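Local coordinates for protein dual function macrocyclase-peptidase POPB (Galerina marginata, PDB 5N4B) that cleaves peptide bonds after proline and macrocyclises toxin precursor peptides in the biosynthesis of the amanitins, at residues D383-Y388 and T396-D401. The protein carries 1 engineered substitution. Sequence-based numbering, arbitrary orientation.
Sequences DEIYLY and TRLAPD
The R397 guanidinium is sandwiched between the carboxylate of E384 on one face and the backbone O of P400 on the other. The carboxylate stacks on it, the two planes 21° apart. E384 CG lies over the same face, 3.5 Å from R397 NH2. E384 OE2 is 4.0 Å from R397 NH2 and well out of the guanidinium plane. The pair is therefore a matter of nearby charges, with no N-H aimed at the oxygen. Two waters sit at the guanidinium edge, in plane. One accepts from R397 NH2 and also bonds D383 O, to which it probably donates. The other accepts from R397 NE and from the backbone N of I385, and also bonds L398 O, probably as donor. This second water bridges the two strands.

The two strands form the outer hairpin of a four-stranded antiparallel blade of the beta-propeller, with 394-398 at its edge. Y386 and R397 are a non-hydrogen-bonded pair. Backbone bonds flank them: L398 N to I385 O at 2.8 Å and L387 N to T396 O at 3.0 Å. R397 reaches E384 fully extended, CG anti to the backbone N (chi1 -178°). Its CB and CG run past CE2 of the Y386 ring, and R397 CD lies 3.6 Å from Y386 OH. That hydroxyl donates to E384 OE1, at 2.7 Å, from above the carboxylate plane. E384 OE1 itself lies at the edge of the Y386 ring, in its plane. The carboxylate is thus held by the Y386 hydroxyl and also salt-bridged to R379 on the neighbouring strand 372-379. On the face away from Y386 and R397, L387 CB meets T396 CG2 at 4.0 Å. I385 and L398 also point there, and both pack against strand 416-423 of the following blade.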
loop_
_atom_site.group_PDB
_atom_site.type_symbol
_atom_site.label_atom_id
_atom_site.label_comp_id
_atom_site.label_asym_id
_atom_site.label_seq_id
_atom_site.Cartn_x
_atom_site.Cartn_y
_atom_site.Cartn_z
ATOM N N ASP A 383 12.135 12.499 -2.689
ATOM C CA ASP A 383 11.682 12.741 -4.039
ATOM C C ASP A 383 12.054 14.131 -4.539
ATOM O O ASP A 383 11.975 15.131 -3.802
ATOM C CB ASP A 383 10.171 12.535 -4.127
ATOM C CG ASP A 383 9.771 11.074 -4.058
ATOM O OD1 ASP A 383 10.628 10.147 -4.251
ATOM O OD2 ASP A 383 8.549 10.783 -3.915
ATOM N N GLU A 384 12.400 14.185 -5.821
ATOM C CA GLU A 384 12.780 15.395 -6.537
ATOM C C GLU A 384 11.961 15.450 -7.819
ATOM O O GLU A 384 11.795 14.434 -8.503
ATOM C CB GLU A 384 14.254 15.381 -6.871
ATOM C CG GLU A 384 15.143 15.114 -5.667
ATOM C CD GLU A 384 16.632 15.114 -5.996
ATOM O OE1 GLU A 384 16.997 15.225 -7.197
ATOM O OE2 GLU A 384 17.451 15.018 -5.064
ATOM N N ILE A 385 11.456 16.624 -8.171
ATOM C CA ILE A 385 10.543 16.778 -9.299
ATOM C C ILE A 385 11.205 17.609 -10.376
ATOM O O ILE A 385 11.703 18.701 -10.096
ATOM C CB ILE A 385 9.216 17.411 -8.845
ATOM C CG1 ILE A 385 8.616 16.651 -7.637
ATOM C CG2 ILE A 385 8.241 17.416 -10.018
ATOM C CD1 ILE A 385 8.730 17.405 -6.364
ATOM N N TYR A 386 11.150 17.135 -11.625
ATOM C CA TYR A 386 11.760 17.828 -12.767
ATOM C C TYR A 386 10.777 17.914 -13.922
ATOM O O TYR A 386 10.017 16.988 -14.172
ATOM C CB TYR A 386 13.049 17.125 -13.252
ATOM C CG TYR A 386 14.120 17.081 -12.197
ATOM C CD1 TYR A 386 14.168 16.041 -11.293
ATOM C CD2 TYR A 386 15.018 18.096 -12.052
ATOM C CE1 TYR A 386 15.134 16.014 -10.304
ATOM C CE2 TYR A 386 15.995 18.064 -11.110
ATOM C CZ TYR A 386 16.041 17.036 -10.216
ATOM O OH TYR A 386 16.999 17.064 -9.215
ATOM N N LEU A 387 10.892 18.999 -14.693
ATOM C CA LEU A 387 10.187 19.196 -15.949
ATOM C C LEU A 387 11.174 18.978 -17.087
ATOM O O LEU A 387 12.281 19.530 -17.051
ATOM C CB LEU A 387 9.600 20.608 -15.991
ATOM C CG LEU A 387 8.832 20.926 -17.249
ATOM C CD1 LEU A 387 7.551 20.101 -17.359
ATOM C CD2 LEU A 387 8.491 22.429 -17.225
ATOM N N TYR A 388 10.776 18.198 -18.059
ATOM C CA TYR A 388 11.541 17.896 -19.274
ATOM C C TYR A 388 10.785 18.340 -20.516
ATOM O O TYR A 388 9.553 18.269 -20.581
ATOM C CB TYR A 388 11.750 16.394 -19.425
ATOM C CG TYR A 388 12.795 15.810 -18.511
ATOM C CD1 TYR A 388 12.525 15.552 -17.169
ATOM C CD2 TYR A 388 14.054 15.521 -18.982
ATOM C CE1 TYR A 388 13.497 15.063 -16.337
ATOM C CE2 TYR A 388 15.043 14.986 -18.133
ATOM C CZ TYR A 388 14.725 14.756 -16.827
ATOM O OH TYR A 388 15.718 14.246 -16.007
ATOM N N THR A 396 13.990 22.259 -15.555
ATOM C CA THR A 396 13.965 22.900 -14.260
ATOM C C THR A 396 13.610 21.852 -13.211
ATOM O O THR A 396 12.949 20.847 -13.505
ATOM C CB THR A 396 12.989 24.082 -14.233
ATOM O OG1 THR A 396 13.151 24.824 -13.022
ATOM C CG2 THR A 396 11.607 23.660 -14.345
ATOM N N ARG A 397 14.022 22.132 -11.988
ATOM C CA ARG A 397 13.592 21.398 -10.808
ATOM C C ARG A 397 12.444 22.183 -10.180
ATOM O O ARG A 397 12.549 23.413 -9.988
ATOM C CB ARG A 397 14.727 21.232 -9.811
ATOM C CG ARG A 397 14.281 20.404 -8.580
ATOM C CD ARG A 397 15.428 19.982 -7.741
ATOM N NE ARG A 397 14.957 19.290 -6.550
ATOM C CZ ARG A 397 15.755 18.926 -5.589
ATOM N NH1 ARG A 397 17.058 19.132 -5.704
ATOM N NH2 ARG A 397 15.275 18.383 -4.524
ATOM N N LEU A 398 11.358 21.501 -9.857
ATOM C CA LEU A 398 10.188 22.117 -9.237
ATOM C C LEU A 398 10.195 21.797 -7.746
ATOM O O LEU A 398 10.550 20.687 -7.343
ATOM C CB LEU A 398 8.889 21.614 -9.877
ATOM C CG LEU A 398 8.763 21.930 -11.358
ATOM C CD1 LEU A 398 7.457 21.356 -11.895
ATOM C CD2 LEU A 398 8.821 23.468 -11.540
ATOM N N ALA A 399 9.789 22.766 -6.914
ATOM C CA ALA A 399 9.758 22.597 -5.466
ATOM C C ALA A 399 11.122 22.119 -4.956
ATOM O O ALA A 399 11.214 21.114 -4.250
ATOM C CB ALA A 399 8.661 21.646 -5.028
ATOM N N PRO A 400 12.189 22.832 -5.288
ATOM C CA PRO A 400 13.518 22.342 -4.958
ATOM C C PRO A 400 13.836 22.225 -3.485
ATOM O O PRO A 400 14.789 21.512 -3.156
ATOM C CB PRO A 400 14.442 23.379 -5.625
ATOM C CG PRO A 400 13.614 24.568 -5.688
ATOM C CD PRO A 400 12.241 24.125 -5.972
ATOM N N ASP A 401 13.099 22.885 -2.604
ATOM C CA ASP A 401 13.358 22.800 -1.165
ATOM C C ASP A 401 12.480 21.781 -0.458
ATOM O O ASP A 401 12.606 21.603 0.759
ATOM C CB ASP A 401 13.130 24.168 -0.505
ATOM C CG ASP A 401 14.005 25.246 -1.079
ATOM O OD1 ASP A 401 15.232 25.024 -1.202
ATOM O OD2 ASP A 401 13.438 26.310 -1.396
HETATM O O HOH W 1 12.522 17.841 -3.722
HETATM O O HOH W 2 12.116 18.802 -6.268
#